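Local coordinates for protein toll-like receptor 13 (Mus musculus, PDB 4Z0C) that recognises and binds bacterial 23S ribosomal RNA as an innate immune receptor and signals through MYD88 and TRAF6 to activate NF-kappa-B, at residues L251-L256 with L281-F286; K301-L306 with N325-L330; H183-G188 with N206-R211. All coordinates share one frame; numbering follows the deposited sequence.

Interaction 1: residues L251-L256 with L281-F286; sequences LRAMDL and LETLVF. With NAG (2-acetamido-2-deoxy-beta-D-glucopyranose), chain F.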
loop_
_atom_site.group_PDB
_atom_site.type_symbol
_atom_site.label_atom_id
_atom_site.label_comp_id
_atom_site.label_asym_id
_atom_site.label_seq_id
_atom_site.Cartn_x
_atom_site.Cartn_y
_atom_site.Cartn_z
ATOM N N LEU A 251 -34.939 -33.728 18.497
ATOM C CA LEU A 251 -34.157 -32.942 17.566
ATOM C C LEU A 251 -34.465 -31.438 17.668
ATOM O O LEU A 251 -35.626 -31.029 17.639
ATOM C CB LEU A 251 -34.356 -33.453 16.139
ATOM C CG LEU A 251 -33.136 -33.232 15.229
ATOM C CD1 LEU A 251 -31.987 -34.132 15.652
ATOM C CD2 LEU A 251 -33.473 -33.439 13.762
ATOM N N ARG A 252 -33.415 -30.630 17.821
ATOM C CA ARG A 252 -33.553 -29.172 17.885
ATOM C C ARG A 252 -33.091 -28.481 16.592
ATOM O O ARG A 252 -33.532 -27.375 16.266
ATOM C CB ARG A 252 -32.750 -28.609 19.059
ATOM C CG ARG A 252 -33.526 -28.421 20.348
ATOM C CD ARG A 252 -33.522 -29.673 21.155
ATOM N NE ARG A 252 -34.113 -29.476 22.476
ATOM C CZ ARG A 252 -34.221 -30.432 23.396
ATOM N NH1 ARG A 252 -33.789 -31.664 23.141
ATOM N NH2 ARG A 252 -34.766 -30.157 24.572
ATOM N N ALA A 253 -32.206 -29.140 15.852
ATOM C CA ALA A 253 -31.583 -28.527 14.691
ATOM C C ALA A 253 -31.344 -29.576 13.620
ATOM O O ALA A 253 -30.960 -30.715 13.919
ATOM C CB ALA A 253 -30.252 -27.821 15.086
ATOM N N MET A 254 -31.580 -29.188 12.371
ATOM C CA MET A 254 -31.346 -30.074 11.244
ATOM C C MET A 254 -30.662 -29.331 10.120
ATOM O O MET A 254 -30.889 -28.138 9.914
ATOM C CB MET A 254 -32.666 -30.653 10.728
ATOM C CG MET A 254 -32.461 -31.862 9.835
ATOM S SD MET A 254 -33.920 -32.890 9.710
ATOM C CE MET A 254 -33.268 -34.252 8.756
ATOM N N ASP A 255 -29.840 -30.051 9.371
ATOM C CA ASP A 255 -29.195 -29.458 8.221
ATOM C C ASP A 255 -29.503 -30.341 7.024
ATOM O O ASP A 255 -29.059 -31.485 6.964
ATOM C CB ASP A 255 -27.668 -29.331 8.446
ATOM C CG ASP A 255 -27.004 -28.346 7.463
ATOM O OD1 ASP A 255 -27.562 -28.110 6.364
ATOM O OD2 ASP A 255 -25.906 -27.826 7.775
ATOM N N LEU A 256 -30.259 -29.802 6.074
ATOM C CA LEU A 256 -30.668 -30.538 4.883
ATOM C C LEU A 256 -30.139 -29.951 3.560
ATOM O O LEU A 256 -30.734 -30.169 2.495
ATOM C CB LEU A 256 -32.203 -30.632 4.836
ATOM C CG LEU A 256 -32.860 -31.576 5.850
ATOM C CD1 LEU A 256 -34.364 -31.468 5.788
ATOM C CD2 LEU A 256 -32.419 -32.999 5.569
ATOM N N LEU A 281 -37.915 -28.975 17.004
ATOM C CA LEU A 281 -37.092 -28.423 15.943
ATOM C C LEU A 281 -37.179 -26.898 15.947
ATOM O O LEU A 281 -38.263 -26.338 15.874
ATOM C CB LEU A 281 -37.532 -28.973 14.589
ATOM C CG LEU A 281 -36.660 -28.502 13.424
ATOM C CD1 LEU A 281 -35.284 -29.163 13.454
ATOM C CD2 LEU A 281 -37.352 -28.738 12.083
ATOM N N GLU A 282 -36.048 -26.222 16.073
ATOM C CA GLU A 282 -36.073 -24.754 16.032
ATOM C C GLU A 282 -35.031 -24.115 15.097
ATOM O O GLU A 282 -35.132 -22.940 14.745
ATOM C CB GLU A 282 -36.024 -24.183 17.450
ATOM C CG GLU A 282 -34.776 -24.494 18.228
ATOM C CD GLU A 282 -34.999 -24.316 19.726
ATOM O OE1 GLU A 282 -36.176 -24.402 20.158
ATOM O OE2 GLU A 282 -34.013 -24.093 20.466
ATOM N N THR A 283 -34.089 -24.928 14.638
ATOM C CA THR A 283 -33.061 -24.481 13.719
ATOM C C THR A 283 -33.056 -25.363 12.481
ATOM O O THR A 283 -32.949 -26.594 12.577
ATOM C CB THR A 283 -31.669 -24.525 14.361
ATOM O OG1 THR A 283 -31.544 -23.471 15.325
ATOM C CG2 THR A 283 -30.585 -24.375 13.311
ATOM N N LEU A 284 -33.211 -24.724 11.322
ATOM C CA LEU A 284 -33.140 -25.415 10.043
ATOM C C LEU A 284 -32.151 -24.726 9.109
ATOM O O LEU A 284 -32.348 -23.572 8.712
ATOM C CB LEU A 284 -34.533 -25.516 9.392
ATOM C CG LEU A 284 -34.516 -26.166 8.008
ATOM C CD1 LEU A 284 -33.993 -27.586 8.087
ATOM C CD2 LEU A 284 -35.876 -26.117 7.349
ATOM N N VAL A 285 -31.088 -25.447 8.770
ATOM C CA VAL A 285 -30.131 -24.987 7.786
ATOM C C VAL A 285 -30.480 -25.608 6.428
ATOM O O VAL A 285 -30.482 -26.828 6.251
ATOM C CB VAL A 285 -28.685 -25.272 8.243
ATOM C CG1 VAL A 285 -27.672 -24.714 7.243
ATOM C CG2 VAL A 285 -28.446 -24.617 9.607
ATOM N N PHE A 286 -30.762 -24.743 5.464
ATOM C CA PHE A 286 -31.499 -25.118 4.262
ATOM C C PHE A 286 -30.873 -24.432 3.035
ATOM O O PHE A 286 -31.445 -23.506 2.466
ATOM C CB PHE A 286 -32.958 -24.683 4.450
ATOM C CG PHE A 286 -33.969 -25.615 3.843
ATOM C CD1 PHE A 286 -33.879 -26.985 4.042
ATOM C CD2 PHE A 286 -35.039 -25.111 3.105
ATOM C CE1 PHE A 286 -34.815 -27.844 3.490
ATOM C CE2 PHE A 286 -35.981 -25.958 2.554
ATOM C CZ PHE A 286 -35.867 -27.327 2.748
HETATM C C1 NAG F . -23.075 -29.386 8.951
HETATM C C2 NAG F . -23.019 -28.017 9.615
HETATM C C3 NAG F . -22.362 -26.972 8.711
HETATM C C4 NAG F . -21.052 -27.517 8.167
HETATM C C5 NAG F . -21.414 -28.791 7.412
HETATM C C6 NAG F . -20.284 -29.373 6.583
HETATM C C7 NAG F . -24.635 -27.292 11.200
HETATM C C8 NAG F . -26.003 -26.762 11.513
HETATM N N2 NAG F . -24.369 -27.614 9.944
HETATM O O3 NAG F . -22.158 -25.767 9.405
HETATM O O4 NAG F . -20.418 -26.552 7.365
HETATM O O5 NAG F . -21.813 -29.711 8.398
HETATM O O6 NAG F . -19.108 -29.242 7.345
HETATM O O7 NAG F . -23.776 -27.415 12.068
#
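Asp-255 lies across the side chain of Val-285 on the next strand and reaches a sugar at its tip. Its CB stands near both Val-285 CB and the sugar's N2. With CG anti to the backbone N (chi1 -163°), the carboxylate leans over the valine, Asp-255 CG coming to 3.6 Å from Val-285 CB. Asp-255 OD1 touches Val-285 CG1 and lies 3.2 Å from Val-285 O, two acceptors that cannot bond each other; its hydrogen-bond partner is Ser-257 OG. OD2 accepts a nearly straight hydrogen bond from the amide N2 of the N-acetylglucosamine (N-H...O 161°). Val-285 CG2 packs on C8, the acetyl methyl of that sugar. The strands 253-255 and 283-285 are parallel neighbours on the concave side of the leucine-rich-repeat solenoid, from repeats 10 and 11, with axes 4.8 Å apart. Arg-252 O grips two amides, Glu-282 N at 2.8 Å and Thr-283 N at 3.0 Å; Met-254 N, Val-285 N and Leu-256 N continue the bonding. The glycan lies against the face of Ala-253, Thr-283, Asp-255 and Val-285. From the other face Met-254 enters the hydrophobic interior, its CB against Leu-281 CD1 and its extended chain running on to Leu-274 of helix 268-275.

Interaction 2: residues K301-L306 with N325-L330; sequences KCTRLL and NALPSL. With NAG (2-acetamido-2-deoxy-beta-D-glucopyranose), chain G.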
loop_
_atom_site.group_PDB
_atom_site.type_symbol
_atom_site.label_atom_id
_atom_site.label_comp_id
_atom_site.label_asym_id
_atom_site.label_seq_id
_atom_site.Cartn_x
_atom_site.Cartn_y
_atom_site.Cartn_z
ATOM N N LYS A 301 -45.397 -23.250 7.065
ATOM C CA LYS A 301 -46.577 -23.933 7.599
ATOM C C LYS A 301 -46.218 -25.179 8.416
ATOM O O LYS A 301 -46.804 -25.438 9.463
ATOM C CB LYS A 301 -47.531 -24.297 6.455
ATOM C CG LYS A 301 -48.349 -23.124 5.959
ATOM C CD LYS A 301 -48.394 -23.052 4.443
ATOM C CE LYS A 301 -49.406 -23.999 3.835
ATOM N NZ LYS A 301 -49.713 -23.577 2.432
ATOM N N CYS A 302 -45.218 -25.915 7.942
ATOM C CA CYS A 302 -44.787 -27.165 8.554
ATOM C C CYS A 302 -44.034 -27.001 9.851
ATOM O O CYS A 302 -43.641 -27.992 10.466
ATOM C CB CYS A 302 -43.858 -27.909 7.596
ATOM S SG CYS A 302 -44.695 -28.657 6.202
ATOM N N THR A 303 -43.780 -25.770 10.267
ATOM C CA THR A 303 -42.727 -25.611 11.255
ATOM C C THR A 303 -42.817 -24.356 12.130
ATOM O O THR A 303 -43.562 -23.437 11.828
ATOM C CB THR A 303 -41.373 -25.713 10.540
ATOM O OG1 THR A 303 -40.398 -26.203 11.466
ATOM C CG2 THR A 303 -40.965 -24.362 9.945
ATOM N N ARG A 304 -42.068 -24.327 13.222
ATOM C CA ARG A 304 -42.024 -23.129 14.064
ATOM C C ARG A 304 -40.578 -22.703 14.422
ATOM O O ARG A 304 -40.183 -22.745 15.586
ATOM C CB ARG A 304 -42.850 -23.355 15.330
ATOM C CG ARG A 304 -43.439 -22.101 15.937
ATOM C CD ARG A 304 -43.633 -22.272 17.444
ATOM N NE ARG A 304 -43.979 -21.012 18.105
ATOM C CZ ARG A 304 -43.135 -20.236 18.788
ATOM N NH1 ARG A 304 -41.850 -20.565 18.929
ATOM N NH2 ARG A 304 -43.591 -19.116 19.337
ATOM N N LEU A 305 -39.801 -22.285 13.420
ATOM C CA LEU A 305 -38.363 -22.062 13.580
ATOM C C LEU A 305 -37.985 -20.781 14.310
ATOM O O LEU A 305 -38.689 -19.772 14.204
ATOM C CB LEU A 305 -37.665 -22.079 12.227
ATOM C CG LEU A 305 -37.895 -23.324 11.379
ATOM C CD1 LEU A 305 -37.289 -23.153 9.978
ATOM C CD2 LEU A 305 -37.349 -24.563 12.076
ATOM N N LEU A 306 -36.865 -20.844 15.043
ATOM C CA LEU A 306 -36.202 -19.662 15.621
ATOM C C LEU A 306 -35.095 -19.157 14.689
ATOM O O LEU A 306 -34.891 -17.950 14.535
ATOM C CB LEU A 306 -35.569 -19.995 16.978
ATOM C CG LEU A 306 -36.527 -20.450 18.089
ATOM C CD1 LEU A 306 -35.804 -20.598 19.457
ATOM C CD2 LEU A 306 -37.701 -19.482 18.180
ATOM N N ASN A 325 -44.074 -14.482 6.360
ATOM C CA ASN A 325 -45.113 -14.051 7.296
ATOM C C ASN A 325 -45.753 -15.152 8.144
ATOM O O ASN A 325 -46.293 -14.876 9.218
ATOM C CB ASN A 325 -46.145 -13.147 6.622
ATOM C CG ASN A 325 -45.570 -11.775 6.280
ATOM O OD1 ASN A 325 -44.540 -11.365 6.831
ATOM N ND2 ASN A 325 -46.228 -11.062 5.372
ATOM N N ALA A 326 -45.689 -16.394 7.675
ATOM C CA ALA A 326 -46.179 -17.511 8.475
ATOM C C ALA A 326 -45.077 -18.026 9.408
ATOM O O ALA A 326 -45.203 -19.086 10.025
ATOM C CB ALA A 326 -46.707 -18.625 7.585
ATOM N N LEU A 327 -43.992 -17.267 9.512
ATOM C CA LEU A 327 -42.897 -17.625 10.406
ATOM C C LEU A 327 -42.573 -16.561 11.459
ATOM O O LEU A 327 -41.415 -16.207 11.639
ATOM C CB LEU A 327 -41.647 -17.965 9.592
ATOM C CG LEU A 327 -41.421 -19.457 9.345
ATOM C CD1 LEU A 327 -40.356 -19.728 8.303
ATOM C CD2 LEU A 327 -41.039 -20.141 10.662
ATOM N N PRO A 328 -43.592 -16.069 12.189
ATOM C CA PRO A 328 -43.320 -14.963 13.118
ATOM C C PRO A 328 -42.403 -15.345 14.288
ATOM O O PRO A 328 -42.009 -14.471 15.060
ATOM C CB PRO A 328 -44.716 -14.615 13.649
ATOM C CG PRO A 328 -45.465 -15.903 13.581
ATOM C CD PRO A 328 -44.973 -16.583 12.335
ATOM N N SER A 329 -42.083 -16.628 14.429
ATOM C CA SER A 329 -41.220 -17.075 15.517
ATOM C C SER A 329 -39.738 -16.767 15.260
ATOM O O SER A 329 -38.935 -16.794 16.196
ATOM C CB SER A 329 -41.384 -18.567 15.764
ATOM O OG SER A 329 -41.133 -19.305 14.580
ATOM N N LEU A 330 -39.386 -16.499 14.002
ATOM C CA LEU A 330 -37.986 -16.273 13.603
ATOM C C LEU A 330 -37.226 -15.247 14.430
ATOM O O LEU A 330 -37.659 -14.096 14.574
ATOM C CB LEU A 330 -37.879 -15.887 12.127
ATOM C CG LEU A 330 -37.877 -17.049 11.137
ATOM C CD1 LEU A 330 -37.888 -16.509 9.716
ATOM C CD2 LEU A 330 -36.655 -17.931 11.372
HETATM C C1 NAG G . -41.549 -13.214 20.483
HETATM C C2 NAG G . -42.452 -14.453 20.637
HETATM C C3 NAG G . -43.112 -14.495 22.023
HETATM C C4 NAG G . -42.095 -14.234 23.139
HETATM C C5 NAG G . -41.253 -12.983 22.845
HETATM C C6 NAG G . -40.216 -12.601 23.931
HETATM C C7 NAG G . -43.593 -15.583 18.763
HETATM C C8 NAG G . -44.494 -15.430 17.581
HETATM N N2 NAG G . -43.452 -14.524 19.572
HETATM O O3 NAG G . -43.742 -15.741 22.243
HETATM O O4 NAG G . -42.788 -14.101 24.363
HETATM O O5 NAG G . -40.645 -13.124 21.575
HETATM O O6 NAG G . -39.138 -13.502 24.151
HETATM O O7 NAG G . -43.040 -16.664 18.936
#
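Leu-327 brings the 325-330 segment against the 301-306 segment, its CD2 methyl lying 3.7 Å from Leu-305 N and also touching Leu-305 CB and, more loosely, Thr-303 CG2. Leu-327 starts a type I beta turn that ends at Leu-330, closed by the bond from Leu-330 N to Leu-327 O. At the second position of this turn, Pro-328 faces a glycan: its CB is 4.0 Å from C8, the acetyl methyl of an N-acetylglucosamine. Ser-329 makes the polar link of the contact. Its OG sits between the backbone N and the carbonyl carbon (chi1 56°) and donates to Leu-305 O from above the carbonyl plane, 36° out of it; the modelled separation is unusually short and its exact length doubtful. The same residue offers CB to one face of the Arg-304 guanidinium, 3.8 Å above its plane and offset toward the rim. Arg-304 gets there through a chain extended from CG to NE, which brings NH2 close to the sugar's acetyl oxygen O7, at a doubtful modelled length. Ser-329 O meets a methyl, Leu-306 CD2. Leu-330 CD2 lies on the Leu-306 carbonyl, 3.6 Å from Leu-306 O, and touches Leu-305 CB more loosely. These are the joints of successive leucine-rich repeats, where the chain turns into the strands 307-309 and 332-334. Leu-327 and Leu-330 both rest on Leu-308 of strand 307-309, and Leu-327 and Ala-326 also meet Ala-300 of helix 293-302, which is tied to helix 268-275 by the disulfide Cys-302 to Cys-272.

Interaction 3: residues H183-G188 with N206-R211; sequences HLSFEG and NLSASR. With NAG (2-acetamido-2-deoxy-beta-D-glucopyranose), chain N; NAG (2-acetamido-2-deoxy-beta-D-glucopyranose), chain F.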
loop_
_atom_site.group_PDB
_atom_site.type_symbol
_atom_site.label_atom_id
_atom_site.label_comp_id
_atom_site.label_asym_id
_atom_site.label_seq_id
_atom_site.Cartn_x
_atom_site.Cartn_y
_atom_site.Cartn_z
ATOM N N HIS A 183 -20.835 -36.132 20.959
ATOM C CA HIS A 183 -20.623 -35.658 19.591
ATOM C C HIS A 183 -19.938 -36.706 18.735
ATOM O O HIS A 183 -18.887 -37.249 19.108
ATOM C CB HIS A 183 -19.753 -34.396 19.576
ATOM C CG HIS A 183 -20.397 -33.204 20.210
ATOM N ND1 HIS A 183 -20.776 -33.175 21.536
ATOM C CD2 HIS A 183 -20.720 -31.993 19.699
ATOM C CE1 HIS A 183 -21.316 -32.002 21.812
ATOM N NE2 HIS A 183 -21.290 -31.265 20.717
ATOM N N LEU A 184 -20.499 -36.941 17.556
ATOM C CA LEU A 184 -19.919 -37.901 16.640
ATOM C C LEU A 184 -20.031 -37.366 15.214
ATOM O O LEU A 184 -21.071 -36.857 14.816
ATOM C CB LEU A 184 -20.647 -39.240 16.770
ATOM C CG LEU A 184 -20.261 -40.381 15.831
ATOM C CD1 LEU A 184 -18.835 -40.845 16.093
ATOM C CD2 LEU A 184 -21.257 -41.525 15.971
ATOM N N SER A 185 -18.958 -37.475 14.444
ATOM C CA SER A 185 -18.996 -36.970 13.090
ATOM C C SER A 185 -18.448 -37.936 12.053
ATOM O O SER A 185 -17.335 -38.434 12.194
ATOM C CB SER A 185 -18.250 -35.632 13.003
ATOM O OG SER A 185 -18.211 -35.190 11.658
ATOM N N PHE A 186 -19.237 -38.187 11.008
ATOM C CA PHE A 186 -18.784 -38.950 9.837
ATOM C C PHE A 186 -18.661 -38.062 8.587
ATOM O O PHE A 186 -18.704 -38.560 7.458
ATOM C CB PHE A 186 -19.762 -40.088 9.516
ATOM C CG PHE A 186 -19.841 -41.131 10.577
ATOM C CD1 PHE A 186 -18.903 -42.158 10.632
ATOM C CD2 PHE A 186 -20.847 -41.085 11.528
ATOM C CE1 PHE A 186 -18.964 -43.125 11.626
ATOM C CE2 PHE A 186 -20.910 -42.044 12.524
ATOM C CZ PHE A 186 -19.964 -43.063 12.571
ATOM N N GLU A 187 -18.539 -36.754 8.785
ATOM C CA GLU A 187 -18.486 -35.825 7.663
ATOM C C GLU A 187 -17.396 -36.208 6.661
ATOM O O GLU A 187 -16.274 -36.519 7.035
ATOM C CB GLU A 187 -18.255 -34.392 8.163
ATOM C CG GLU A 187 -18.053 -33.374 7.060
ATOM C CD GLU A 187 -17.547 -32.036 7.574
ATOM O OE1 GLU A 187 -17.876 -31.688 8.731
ATOM O OE2 GLU A 187 -16.839 -31.325 6.815
ATOM N N GLY A 188 -17.741 -36.202 5.382
ATOM C CA GLY A 188 -16.751 -36.368 4.338
ATOM C C GLY A 188 -16.210 -37.775 4.238
ATOM O O GLY A 188 -15.077 -37.993 3.825
ATOM N N ASN A 206 -25.186 -34.674 19.105
ATOM C CA ASN A 206 -24.772 -34.130 17.824
ATOM C C ASN A 206 -24.236 -35.240 16.928
ATOM O O ASN A 206 -23.257 -35.901 17.262
ATOM C CB ASN A 206 -23.673 -33.058 18.006
ATOM C CG ASN A 206 -24.191 -31.749 18.631
ATOM O OD1 ASN A 206 -24.640 -31.732 19.780
ATOM N ND2 ASN A 206 -24.100 -30.643 17.873
ATOM N N LEU A 207 -24.871 -35.424 15.780
ATOM C CA LEU A 207 -24.401 -36.378 14.788
ATOM C C LEU A 207 -24.261 -35.709 13.449
ATOM O O LEU A 207 -25.157 -34.990 13.011
ATOM C CB LEU A 207 -25.379 -37.540 14.644
ATOM C CG LEU A 207 -25.080 -38.519 13.500
ATOM C CD1 LEU A 207 -23.775 -39.277 13.715
ATOM C CD2 LEU A 207 -26.276 -39.475 13.229
ATOM N N SER A 208 -23.147 -35.956 12.782
ATOM C CA SER A 208 -23.005 -35.486 11.415
ATOM C C SER A 208 -22.702 -36.618 10.461
ATOM O O SER A 208 -21.845 -37.452 10.739
ATOM C CB SER A 208 -21.915 -34.398 11.298
ATOM O OG SER A 208 -21.772 -34.053 9.934
ATOM N N ALA A 209 -23.417 -36.659 9.347
ATOM C CA ALA A 209 -23.097 -37.608 8.290
ATOM C C ALA A 209 -23.001 -36.836 6.990
ATOM O O ALA A 209 -23.183 -37.390 5.912
ATOM C CB ALA A 209 -24.160 -38.714 8.197
ATOM N N SER A 210 -22.672 -35.553 7.105
ATOM C CA SER A 210 -22.604 -34.647 5.966
ATOM C C SER A 210 -21.550 -35.032 4.915
ATOM O O SER A 210 -20.554 -35.670 5.232
ATOM C CB SER A 210 -22.373 -33.219 6.461
ATOM O OG SER A 210 -21.058 -32.807 6.175
ATOM N N ARG A 211 -21.813 -34.667 3.660
ATOM C CA ARG A 211 -20.892 -34.868 2.534
ATOM C C ARG A 211 -20.418 -36.310 2.363
ATOM O O ARG A 211 -19.215 -36.559 2.296
ATOM C CB ARG A 211 -19.671 -33.943 2.669
ATOM C CG ARG A 211 -20.006 -32.479 2.981
ATOM C CD ARG A 211 -18.787 -31.750 3.542
ATOM N NE ARG A 211 -17.912 -31.366 2.450
ATOM C CZ ARG A 211 -16.796 -32.004 2.116
ATOM N NH1 ARG A 211 -16.392 -33.069 2.806
ATOM N NH2 ARG A 211 -16.081 -31.570 1.085
HETATM C C1 NAG N . -24.471 -29.441 18.603
HETATM C C2 NAG N . -23.590 -28.297 18.079
HETATM C C3 NAG N . -23.996 -26.956 18.661
HETATM C C4 NAG N . -25.472 -26.697 18.417
HETATM C C5 NAG N . -26.273 -27.849 19.005
HETATM C C6 NAG N . -27.756 -27.586 18.732
HETATM C C7 NAG N . -21.315 -28.867 17.489
HETATM C C8 NAG N . -19.866 -28.709 17.861
HETATM N N2 NAG N . -22.195 -28.500 18.409
HETATM O O3 NAG N . -23.196 -25.955 18.087
HETATM O O4 NAG N . -25.889 -25.489 19.025
HETATM O O5 NAG N . -25.854 -29.106 18.472
HETATM O O6 NAG N . -28.544 -28.566 19.363
HETATM O O7 NAG N . -21.658 -29.319 16.395
HETATM C C1 NAG F . -23.075 -29.386 8.951
HETATM C C2 NAG F . -23.019 -28.017 9.615
HETATM C C3 NAG F . -22.362 -26.972 8.711
HETATM C C4 NAG F . -21.052 -27.517 8.167
HETATM C C5 NAG F . -21.414 -28.791 7.412
HETATM C C6 NAG F . -20.284 -29.373 6.583
HETATM C C7 NAG F . -24.635 -27.292 11.200
HETATM C C8 NAG F . -26.003 -26.762 11.513
HETATM N N2 NAG F . -24.369 -27.614 9.944
HETATM O O3 NAG F . -22.158 -25.767 9.405
HETATM O O4 NAG F . -20.418 -26.552 7.365
HETATM O O5 NAG F . -21.813 -29.711 8.398
HETATM O O6 NAG F . -19.108 -29.242 7.345
HETATM O O7 NAG F . -23.776 -27.415 12.068
HETATM O O HOH W 1 -20.563 -31.669 9.831
#
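Repeats 7 and 8 of the leucine-rich-repeat solenoid meet through their parallel strands 183-185 and 206-208, and His-183 stacks on the glycosylated Asn-206. The imidazole and amide planes are 12° apart, with Asn-206 OD1 over one ring face, 3.5 Å from His-183 NE2. Both side chains have CG anti to the carbonyl carbon (chi1 -66° and -71°), which keeps them side by side; Asn-206 ND2 is bonded covalently to C1 of an N-acetylglucosamine, whose N2 lies near the histidine edge. Leu-184 N, Ser-208 N and Phe-186 N bond the strands, and Gly-188 N donates to Ser-210 O at 2.9 Å. On the interior side, where leucines of successive repeats stack to form the core, Leu-207 CD1 touches Leu-184 CD2 at 4.1 Å and the edge of the Phe-186 ring, which stands edge-to-face to Phe-145. On the sugar side, Ser-185 OG accepts from Glu-187 N in an ST turn. One water accepts from Ser-208 OG and donates to Glu-187 OE1 and to O5 of a second N-acetylglucosamine. Glu-187 OE2 lies 4.4 Å from Arg-211 NH1, well out of the guanidinium plane: any attraction is probably long-range, without a salt bridge.

How the interactions relate
All three contacts join neighbouring repeats of one solenoid, the predicted extracellular part of the receptor. Interactions 1 and 3 pair parallel strands of its concave side, about 14 Å apart between centres, and rely on regular backbone bonds with apolar side chains on the interior face and sugars on the other. They do not touch, but one N-acetylglucosamine spans them, received directly by Asp-255 in interaction 1 and, in interaction 3, through a water and by direct touches from Glu-187 and Ser-210. Interaction 1 is the more buried. Interaction 2 lies at the entry to the next strands, partly at the surface, with a single side-chain-to-backbone bond in place of strand pairing. It continues interaction 1: Glu-282 O probably accepts from Leu-306 N.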